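Local coordinates for protein (hdlp (histone deacetylase-like protein)) (Aquifex aeolicus, PDB 1C3P) that binds zinc and probably removes acetyl groups from acetylated substrates in the manner of histone deacetylases, at residues G174-F179 and N217-L222; Q184-S189 and E240-V245; L235-E240 and D366-A371. All coordinates share one frame; numbering follows the deposited sequence.

Contact 1: residues G174-F179 and N217-L222; sequences GVQEAF and NLNIPL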
loop_
_atom_site.group_PDB
_atom_site.type_symbol
_atom_site.label_atom_id
_atom_site.label_comp_id
_atom_site.label_asym_id
_atom_site.label_seq_id
_atom_site.Cartn_x
_atom_site.Cartn_y
_atom_site.Cartn_z
ATOM N N GLY A 174 9.080 5.639 -5.300
ATOM C CA GLY A 174 9.256 6.796 -4.450
ATOM C C GLY A 174 10.046 6.408 -3.206
ATOM O O GLY A 174 11.006 7.088 -2.852
ATOM N N VAL A 175 9.648 5.333 -2.529
ATOM C CA VAL A 175 10.366 4.879 -1.329
ATOM C C VAL A 175 11.806 4.443 -1.680
ATOM O O VAL A 175 12.752 4.702 -0.930
ATOM C CB VAL A 175 9.606 3.702 -0.652
ATOM C CG1 VAL A 175 10.295 3.302 0.682
ATOM C CG2 VAL A 175 8.152 4.109 -0.402
ATOM N N GLN A 176 11.976 3.773 -2.814
ATOM C CA GLN A 176 13.319 3.340 -3.210
ATOM C C GLN A 176 14.273 4.524 -3.317
ATOM O O GLN A 176 15.369 4.516 -2.760
ATOM C CB GLN A 176 13.288 2.615 -4.559
ATOM C CG GLN A 176 14.681 2.259 -5.064
ATOM C CD GLN A 176 14.663 1.406 -6.297
ATOM O OE1 GLN A 176 14.089 0.314 -6.294
ATOM N NE2 GLN A 176 15.306 1.887 -7.372
ATOM N N GLU A 177 13.851 5.548 -4.042
ATOM C CA GLU A 177 14.695 6.728 -4.217
ATOM C C GLU A 177 15.016 7.387 -2.887
ATOM O O GLU A 177 16.153 7.792 -2.624
ATOM C CB GLU A 177 13.986 7.727 -5.128
ATOM C CG GLU A 177 14.811 8.981 -5.424
ATOM C CD GLU A 177 14.119 9.891 -6.418
ATOM O OE1 GLU A 177 13.536 10.921 -6.007
ATOM O OE2 GLU A 177 14.133 9.551 -7.618
ATOM N N ALA A 178 14.004 7.479 -2.036
ATOM C CA ALA A 178 14.152 8.114 -0.731
ATOM C C ALA A 178 15.246 7.534 0.173
ATOM O O ALA A 178 15.894 8.262 0.935
ATOM C CB ALA A 178 12.813 8.091 -0.003
ATOM N N PHE A 179 15.465 6.230 0.087
ATOM C CA PHE A 179 16.446 5.580 0.945
ATOM C C PHE A 179 17.506 4.802 0.206
ATOM O O PHE A 179 18.212 3.980 0.800
ATOM C CB PHE A 179 15.702 4.661 1.902
ATOM C CG PHE A 179 14.645 5.376 2.664
ATOM C CD1 PHE A 179 13.296 5.222 2.337
ATOM C CD2 PHE A 179 15.003 6.307 3.634
ATOM C CE1 PHE A 179 12.311 6.001 2.969
ATOM C CE2 PHE A 179 14.028 7.090 4.270
ATOM C CZ PHE A 179 12.679 6.933 3.931
ATOM N N ASN A 217 18.602 -2.382 -0.846
ATOM C CA ASN A 217 17.380 -2.195 -1.608
ATOM C C ASN A 217 17.255 -3.500 -2.376
ATOM O O ASN A 217 18.219 -3.956 -2.972
ATOM C CB ASN A 217 17.484 -1.018 -2.577
ATOM C CG ASN A 217 16.186 -0.778 -3.335
ATOM O OD1 ASN A 217 16.015 -1.207 -4.486
ATOM N ND2 ASN A 217 15.252 -0.109 -2.681
ATOM N N LEU A 218 16.079 -4.112 -2.354
ATOM C CA LEU A 218 15.919 -5.381 -3.047
ATOM C C LEU A 218 14.589 -5.393 -3.760
ATOM O O LEU A 218 13.540 -5.350 -3.109
ATOM C CB LEU A 218 15.958 -6.547 -2.045
ATOM C CG LEU A 218 16.301 -7.941 -2.599
ATOM C CD1 LEU A 218 15.905 -9.006 -1.589
ATOM C CD2 LEU A 218 15.596 -8.197 -3.888
ATOM N N ASN A 219 14.635 -5.432 -5.087
ATOM C CA ASN A 219 13.424 -5.495 -5.899
ATOM C C ASN A 219 13.254 -6.917 -6.407
ATOM O O ASN A 219 14.207 -7.520 -6.888
ATOM C CB ASN A 219 13.502 -4.565 -7.128
ATOM C CG ASN A 219 13.494 -3.098 -6.763
ATOM O OD1 ASN A 219 12.812 -2.690 -5.819
ATOM N ND2 ASN A 219 14.216 -2.281 -7.539
ATOM N N ILE A 220 12.037 -7.448 -6.314
ATOM C CA ILE A 220 11.768 -8.804 -6.794
ATOM C C ILE A 220 10.707 -8.628 -7.902
ATOM O O ILE A 220 9.502 -8.653 -7.639
ATOM C CB ILE A 220 11.203 -9.677 -5.649
ATOM C CG1 ILE A 220 12.193 -9.737 -4.470
ATOM C CG2 ILE A 220 10.858 -11.056 -6.178
ATOM C CD1 ILE A 220 13.474 -10.528 -4.719
ATOM N N PRO A 221 11.143 -8.457 -9.164
ATOM C CA PRO A 221 10.196 -8.271 -10.267
ATOM C C PRO A 221 9.582 -9.612 -10.617
ATOM O O PRO A 221 10.304 -10.591 -10.748
ATOM C CB PRO A 221 11.087 -7.726 -11.402
ATOM C CG PRO A 221 12.421 -7.393 -10.701
ATOM C CD PRO A 221 12.510 -8.483 -9.698
ATOM N N LEU A 222 8.256 -9.652 -10.766
ATOM C CA LEU A 222 7.544 -10.889 -11.061
ATOM C C LEU A 222 6.742 -10.825 -12.361
ATOM O O LEU A 222 6.291 -9.761 -12.773
ATOM C CB LEU A 222 6.643 -11.235 -9.883
ATOM C CG LEU A 222 7.506 -11.479 -8.635
ATOM C CD1 LEU A 222 6.627 -11.554 -7.382
ATOM C CD2 LEU A 222 8.296 -12.761 -8.821
#
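N217 opens the strand beside Q176 of the helix, its side chain crossing that of Q176 at about a right angle, with N217 CG 3.8 Å from Q176 CG. The two groups meet across one another and do not stack. L218 points to the other side of the sheet and packs on I241.

N219 returns to the Q176 side and makes the polar part of the contact. N219 ND2 gives a hydrogen bond of 2.9 Å to Q176 OE1, with an angle of 156° at the hydrogen, and the two amides are nearly coplanar, 25° apart. The position of Q176 OE1 is somewhat uncertain, because it crowds a neighbouring atom, so the bond should be read with caution. Q176 reaches the strand because its chain is extended, with CG anti to the backbone N (chi1 175°). N219 ND2 also bonds to F204 O, and Q176 NE2 bonds to E207 OE1; these two loop residues help hold both amides in a buried polar cluster. The N219 side chain lies about 11 Å from those of D168 and H170, which bind zinc in another crystal of this protein.

Beyond N219, I220 and L222 turn to helix 228-245, touching S238 and A234. Strand 217-222 is the outermost strand on this side of the sheet, hydrogen-bonded to strand 185-192, with helix 173-179 over one face and helix 228-245 over the other.

Contact 2: residues Q184-S189 and E240-V245; sequences QVFVLS and EIVKEV
V242 sets both its methyls on the same face of the F186 ring, CG1 over the centre and CG2 displaced past the CE2-CZ side. V242 CG1 lies 4.2 Å from the centroid of the F186 ring and only 12° off the ring normal, a CH-pi contact. V242 CG2 is 3.6 Å from F186 CE2 and 3.8 Å from F186 CZ. The same methyl reaches down the strand to L188, where V242 CG2 and L188 CD2 are 4.0 Å apart. One valine therefore packs against two side chains of the strand, F186 and L188, and no polar atom takes part.

The torsions explain the split. V242 holds CG1 anti to its backbone N (chi1 175°), which leaves CG2 beside that nitrogen, so CG1 sits over the ring centre while CG2 is displaced toward L188. On the strand, F186 likewise has CG opposite the backbone N, and the ring stands out from the sheet toward the helix.

Further out, F246 meets the F186 ring at about 45° between planes, while L163 of the next strand touches both F186 and V242. L218 packs on F186 and L188 from the edge strand, and F286 of helix 272-286 abuts V242. The strand itself is fixed by backbone bonds on both flanks, F186 to I162 and Y164, V187 to Y216 and L218. V187, facing the other way, lies against C172 and Y164.

Here F186 and L188 face helix 228-245 while V187 points away from it, as in a parallel sheet covered by helices on both faces. The eight strands run in the order 2-1-3-8-7-4-5-6, that of the arginase/deacetylase fold.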
loop_
_atom_site.group_PDB
_atom_site.type_symbol
_atom_site.label_atom_id
_atom_site.label_comp_id
_atom_site.label_asym_id
_atom_site.label_seq_id
_atom_site.Cartn_x
_atom_site.Cartn_y
_atom_site.Cartn_z
ATOM N N GLN A 184 20.689 2.610 6.660
ATOM C CA GLN A 184 19.860 2.626 7.856
ATOM C C GLN A 184 18.447 2.154 7.534
ATOM O O GLN A 184 17.675 1.782 8.417
ATOM C CB GLN A 184 19.809 4.015 8.467
ATOM C CG GLN A 184 21.165 4.527 8.916
ATOM C CD GLN A 184 21.059 5.721 9.832
ATOM O OE1 GLN A 184 20.404 6.708 9.516
ATOM N NE2 GLN A 184 21.713 5.638 10.979
ATOM N N VAL A 185 18.110 2.191 6.257
ATOM C CA VAL A 185 16.799 1.736 5.834
ATOM C C VAL A 185 17.019 0.676 4.774
ATOM O O VAL A 185 17.914 0.807 3.938
ATOM C CB VAL A 185 15.968 2.901 5.247
ATOM C CG1 VAL A 185 14.550 2.411 4.890
ATOM C CG2 VAL A 185 15.906 4.048 6.260
ATOM N N PHE A 186 16.220 -0.385 4.831
ATOM C CA PHE A 186 16.299 -1.462 3.858
ATOM C C PHE A 186 14.909 -1.550 3.260
ATOM O O PHE A 186 13.933 -1.622 3.991
ATOM C CB PHE A 186 16.656 -2.803 4.532
ATOM C CG PHE A 186 16.932 -3.904 3.549
ATOM C CD1 PHE A 186 18.213 -4.427 3.413
ATOM C CD2 PHE A 186 15.927 -4.380 2.710
ATOM C CE1 PHE A 186 18.487 -5.404 2.457
ATOM C CE2 PHE A 186 16.192 -5.355 1.756
ATOM C CZ PHE A 186 17.485 -5.867 1.631
ATOM N N VAL A 187 14.822 -1.523 1.933
ATOM C CA VAL A 187 13.533 -1.592 1.267
ATOM C C VAL A 187 13.444 -2.860 0.443
ATOM O O VAL A 187 14.340 -3.158 -0.337
ATOM C CB VAL A 187 13.314 -0.364 0.310
ATOM C CG1 VAL A 187 11.994 -0.506 -0.458
ATOM C CG2 VAL A 187 13.330 0.930 1.106
ATOM N N LEU A 188 12.372 -3.611 0.647
ATOM C CA LEU A 188 12.111 -4.824 -0.114
ATOM C C LEU A 188 10.788 -4.653 -0.819
ATOM O O LEU A 188 9.773 -4.328 -0.195
ATOM C CB LEU A 188 12.007 -6.055 0.790
ATOM C CG LEU A 188 11.354 -7.319 0.186
ATOM C CD1 LEU A 188 12.160 -7.863 -0.991
ATOM C CD2 LEU A 188 11.232 -8.383 1.265
ATOM N N SER A 189 10.777 -4.850 -2.123
ATOM C CA SER A 189 9.511 -4.756 -2.831
ATOM C C SER A 189 9.303 -5.909 -3.776
ATOM O O SER A 189 10.200 -6.250 -4.524
ATOM C CB SER A 189 9.418 -3.465 -3.652
ATOM O OG SER A 189 8.164 -3.458 -4.312
ATOM N N GLU A 240 14.166 -14.261 3.387
ATOM C CA GLU A 240 15.350 -14.940 3.896
ATOM C C GLU A 240 16.601 -14.146 3.519
ATOM O O GLU A 240 17.545 -14.032 4.308
ATOM C CB GLU A 240 15.403 -16.380 3.350
ATOM C CG GLU A 240 16.575 -17.212 3.847
ATOM C CD GLU A 240 16.389 -18.698 3.579
ATOM O OE1 GLU A 240 16.179 -19.078 2.406
ATOM O OE2 GLU A 240 16.454 -19.487 4.551
ATOM N N ILE A 241 16.595 -13.582 2.317
ATOM C CA ILE A 241 17.708 -12.776 1.844
ATOM C C ILE A 241 17.867 -11.549 2.734
ATOM O O ILE A 241 18.978 -11.191 3.126
ATOM C CB ILE A 241 17.490 -12.310 0.379
ATOM C CG1 ILE A 241 17.515 -13.516 -0.558
ATOM C CG2 ILE A 241 18.570 -11.282 -0.022
ATOM C CD1 ILE A 241 17.231 -13.181 -2.015
ATOM N N VAL A 242 16.749 -10.907 3.058
ATOM C CA VAL A 242 16.796 -9.724 3.897
ATOM C C VAL A 242 17.262 -10.093 5.301
ATOM O O VAL A 242 18.168 -9.463 5.849
ATOM C CB VAL A 242 15.412 -9.058 4.008
ATOM C CG1 VAL A 242 15.475 -7.897 4.993
ATOM C CG2 VAL A 242 14.952 -8.566 2.629
ATOM N N LYS A 243 16.637 -11.121 5.866
ATOM C CA LYS A 243 16.978 -11.558 7.210
ATOM C C LYS A 243 18.456 -11.872 7.371
ATOM O O LYS A 243 19.041 -11.571 8.409
ATOM C CB LYS A 243 16.167 -12.790 7.615
ATOM C CG LYS A 243 16.542 -13.289 9.011
ATOM C CD LYS A 243 15.962 -14.661 9.337
ATOM C CE LYS A 243 14.452 -14.651 9.424
ATOM N NZ LYS A 243 13.940 -16.013 9.762
ATOM N N GLU A 244 19.077 -12.460 6.358
ATOM C CA GLU A 244 20.496 -12.797 6.494
ATOM C C GLU A 244 21.429 -11.591 6.453
ATOM O O GLU A 244 22.578 -11.678 6.878
ATOM C CB GLU A 244 20.929 -13.791 5.412
ATOM C CG GLU A 244 20.122 -15.088 5.398
ATOM C CD GLU A 244 20.705 -16.135 4.458
ATOM O OE1 GLU A 244 20.054 -17.185 4.250
ATOM O OE2 GLU A 244 21.824 -15.913 3.941
ATOM N N VAL A 245 20.932 -10.467 5.957
ATOM C CA VAL A 245 21.739 -9.264 5.836
ATOM C C VAL A 245 21.279 -8.083 6.689
ATOM O O VAL A 245 22.054 -7.165 6.946
ATOM C CB VAL A 245 21.775 -8.792 4.362
ATOM C CG1 VAL A 245 22.505 -7.463 4.243
ATOM C CG2 VAL A 245 22.468 -9.837 3.511
#

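Contact 3: residues L235-E240 and D366-A371; sequences LEKSLE and DTLEKA
S238, which touches L368 of the C-terminal helix, has its hydroxyl turned back on its own helix. S238 OG is hydrogen-bonded to A234 O, and L235 O lies 3.1 Å from S238 OG as a rival for the one proton; L235 O already receives L239 N at 2.9 Å. With chi1 at 63° the hydroxyl is tucked against the preceding turn, and what S238 offers its partner is carbon and backbone: S238 CB is 4.3 Å from L368 CD1, and S238 N is 3.9 Å from it.

The rest of the contact is aliphatic and belongs to K237 and L368. L368 lays CB, CG and CD1 against the methylene chain of K237. L368 CD1 sits 3.7 Å from K237 CB, and farther out L368 CB meets K237 CD at 3.5 Å. The lysine starts toward the other helix, then bends at chi2 (143°) and chi3 (-62°), which swings its ammonium end away. K237 NZ stays 6.9 Å from E369 OE2, too far for a salt bridge, though the opposite charges may attract weakly. K237 is partly exposed and touches a crystal neighbour.

L368 also touches F233 and A234 of helix 228-245 and I220 of the strand beneath. A371, one turn later, rests on I220 and I241, and T367 on P221. The C-terminal helix 362-372 thus packs by its apolar side on helix 228-245 and the edge strand 217-222, helix-on-helix packing at the margin of an alpha/beta/alpha fold.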
loop_
_atom_site.group_PDB
_atom_site.type_symbol
_atom_site.label_atom_id
_atom_site.label_comp_id
_atom_site.label_asym_id
_atom_site.label_seq_id
_atom_site.Cartn_x
_atom_site.Cartn_y
_atom_site.Cartn_z
ATOM N N LEU A 235 8.075 -14.453 -1.855
ATOM C CA LEU A 235 8.057 -13.754 -0.572
ATOM C C LEU A 235 8.968 -14.437 0.459
ATOM O O LEU A 235 9.825 -13.798 1.075
ATOM C CB LEU A 235 6.626 -13.725 -0.030
ATOM C CG LEU A 235 6.128 -12.508 0.755
ATOM C CD1 LEU A 235 5.179 -13.013 1.838
ATOM C CD2 LEU A 235 7.283 -11.706 1.357
ATOM N N GLU A 236 8.784 -15.741 0.643
ATOM C CA GLU A 236 9.585 -16.495 1.614
ATOM C C GLU A 236 11.081 -16.417 1.317
ATOM O O GLU A 236 11.899 -16.207 2.219
ATOM C CB GLU A 236 9.166 -17.969 1.622
ATOM C CG GLU A 236 7.698 -18.185 1.877
ATOM C CD GLU A 236 7.275 -19.628 1.670
ATOM O OE1 GLU A 236 7.420 -20.153 0.533
ATOM O OE2 GLU A 236 6.792 -20.229 2.649
ATOM N N LYS A 237 11.432 -16.590 0.048
ATOM C CA LYS A 237 12.826 -16.547 -0.357
ATOM C C LYS A 237 13.431 -15.152 -0.217
ATOM O O LYS A 237 14.580 -15.006 0.206
ATOM C CB LYS A 237 12.945 -17.053 -1.796
ATOM C CG LYS A 237 14.356 -17.320 -2.245
ATOM C CD LYS A 237 14.380 -18.537 -3.151
ATOM C CE LYS A 237 13.891 -19.763 -2.388
ATOM N NZ LYS A 237 13.867 -20.978 -3.238
ATOM N N SER A 238 12.677 -14.114 -0.573
ATOM C CA SER A 238 13.234 -12.776 -0.448
ATOM C C SER A 238 13.376 -12.371 1.026
ATOM O O SER A 238 14.332 -11.686 1.400
ATOM C CB SER A 238 12.386 -11.753 -1.228
ATOM O OG SER A 238 11.075 -11.647 -0.731
ATOM N N LEU A 239 12.442 -12.793 1.874
ATOM C CA LEU A 239 12.555 -12.448 3.287
ATOM C C LEU A 239 13.805 -13.082 3.876
ATOM O O LEU A 239 14.444 -12.503 4.753
ATOM C CB LEU A 239 11.321 -12.901 4.077
ATOM C CG LEU A 239 9.967 -12.273 3.726
ATOM C CD1 LEU A 239 8.879 -12.932 4.573
ATOM C CD2 LEU A 239 9.972 -10.773 3.982
ATOM N N GLU A 240 14.166 -14.261 3.387
ATOM C CA GLU A 240 15.350 -14.940 3.896
ATOM C C GLU A 240 16.601 -14.146 3.519
ATOM O O GLU A 240 17.545 -14.032 4.308
ATOM C CB GLU A 240 15.403 -16.380 3.350
ATOM C CG GLU A 240 16.575 -17.212 3.847
ATOM C CD GLU A 240 16.389 -18.698 3.579
ATOM O OE1 GLU A 240 16.179 -19.078 2.406
ATOM O OE2 GLU A 240 16.454 -19.487 4.551
ATOM N N ASP A 366 14.508 -18.494 -11.069
ATOM C CA ASP A 366 15.745 -17.846 -11.499
ATOM C C ASP A 366 15.909 -16.446 -10.895
ATOM O O ASP A 366 17.004 -16.065 -10.484
ATOM C CB ASP A 366 15.825 -17.748 -13.036
ATOM C CG ASP A 366 15.884 -19.109 -13.711
ATOM O OD1 ASP A 366 16.335 -20.091 -13.072
ATOM O OD2 ASP A 366 15.506 -19.193 -14.896
ATOM N N THR A 367 14.830 -15.677 -10.852
ATOM C CA THR A 367 14.906 -14.326 -10.285
ATOM C C THR A 367 15.369 -14.381 -8.827
ATOM O O THR A 367 16.273 -13.642 -8.421
ATOM C CB THR A 367 13.544 -13.639 -10.383
ATOM O OG1 THR A 367 13.226 -13.438 -11.766
ATOM C CG2 THR A 367 13.562 -12.304 -9.668
ATOM N N LEU A 368 14.765 -15.268 -8.042
ATOM C CA LEU A 368 15.153 -15.392 -6.638
ATOM C C LEU A 368 16.573 -15.918 -6.465
ATOM O O LEU A 368 17.250 -15.553 -5.504
ATOM C CB LEU A 368 14.165 -16.274 -5.864
ATOM C CG LEU A 368 12.894 -15.559 -5.362
ATOM C CD1 LEU A 368 13.300 -14.474 -4.365
ATOM C CD2 LEU A 368 12.124 -14.934 -6.527
ATOM N N GLU A 369 17.033 -16.773 -7.377
ATOM C CA GLU A 369 18.407 -17.267 -7.269
ATOM C C GLU A 369 19.383 -16.116 -7.572
ATOM O O GLU A 369 20.412 -15.987 -6.915
ATOM C CB GLU A 369 18.646 -18.445 -8.228
ATOM C CG GLU A 369 17.924 -19.734 -7.809
ATOM C CD GLU A 369 18.149 -20.892 -8.775
ATOM O OE1 GLU A 369 19.322 -21.229 -9.047
ATOM O OE2 GLU A 369 17.149 -21.473 -9.255
ATOM N N LYS A 370 19.072 -15.285 -8.563
ATOM C CA LYS A 370 19.950 -14.155 -8.882
ATOM C C LYS A 370 19.903 -13.130 -7.757
ATOM O O LYS A 370 20.913 -12.505 -7.428
ATOM C CB LYS A 370 19.547 -13.471 -10.197
ATOM C CG LYS A 370 19.967 -14.203 -11.462
ATOM C CD LYS A 370 19.699 -13.339 -12.699
ATOM C CE LYS A 370 20.286 -13.969 -13.960
ATOM N NZ LYS A 370 20.104 -13.112 -15.176
ATOM N N ALA A 371 18.722 -12.958 -7.170
ATOM C CA ALA A 371 18.542 -12.015 -6.068
ATOM C C ALA A 371 19.413 -12.396 -4.878
ATOM O O ALA A 371 19.970 -11.525 -4.211
ATOM C CB ALA A 371 17.078 -11.979 -5.634
#

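How the contacts relate
The three contacts lie on the same side of the chain's centre: contact 2 is about 11 Å, centre to centre, from each of the others, and contacts 1 and 3 are about 14 Å apart. Contacts 1 and 2 interleave along the chain and meet in the sheet, where L218 N to V187 O and I220 N to S189 O are probable hydrogen bonds, both 2.8 Å. Contacts 2 and 3 share E240 and helix 228-245. Contact 1 closes before contact 3 opens, yet its edge strand packs against both helices of contact 3. Helix 173-179 covers one face of strands 185-192 and 217-222; helix 228-245, with the C-terminal helix beside it, covers the other.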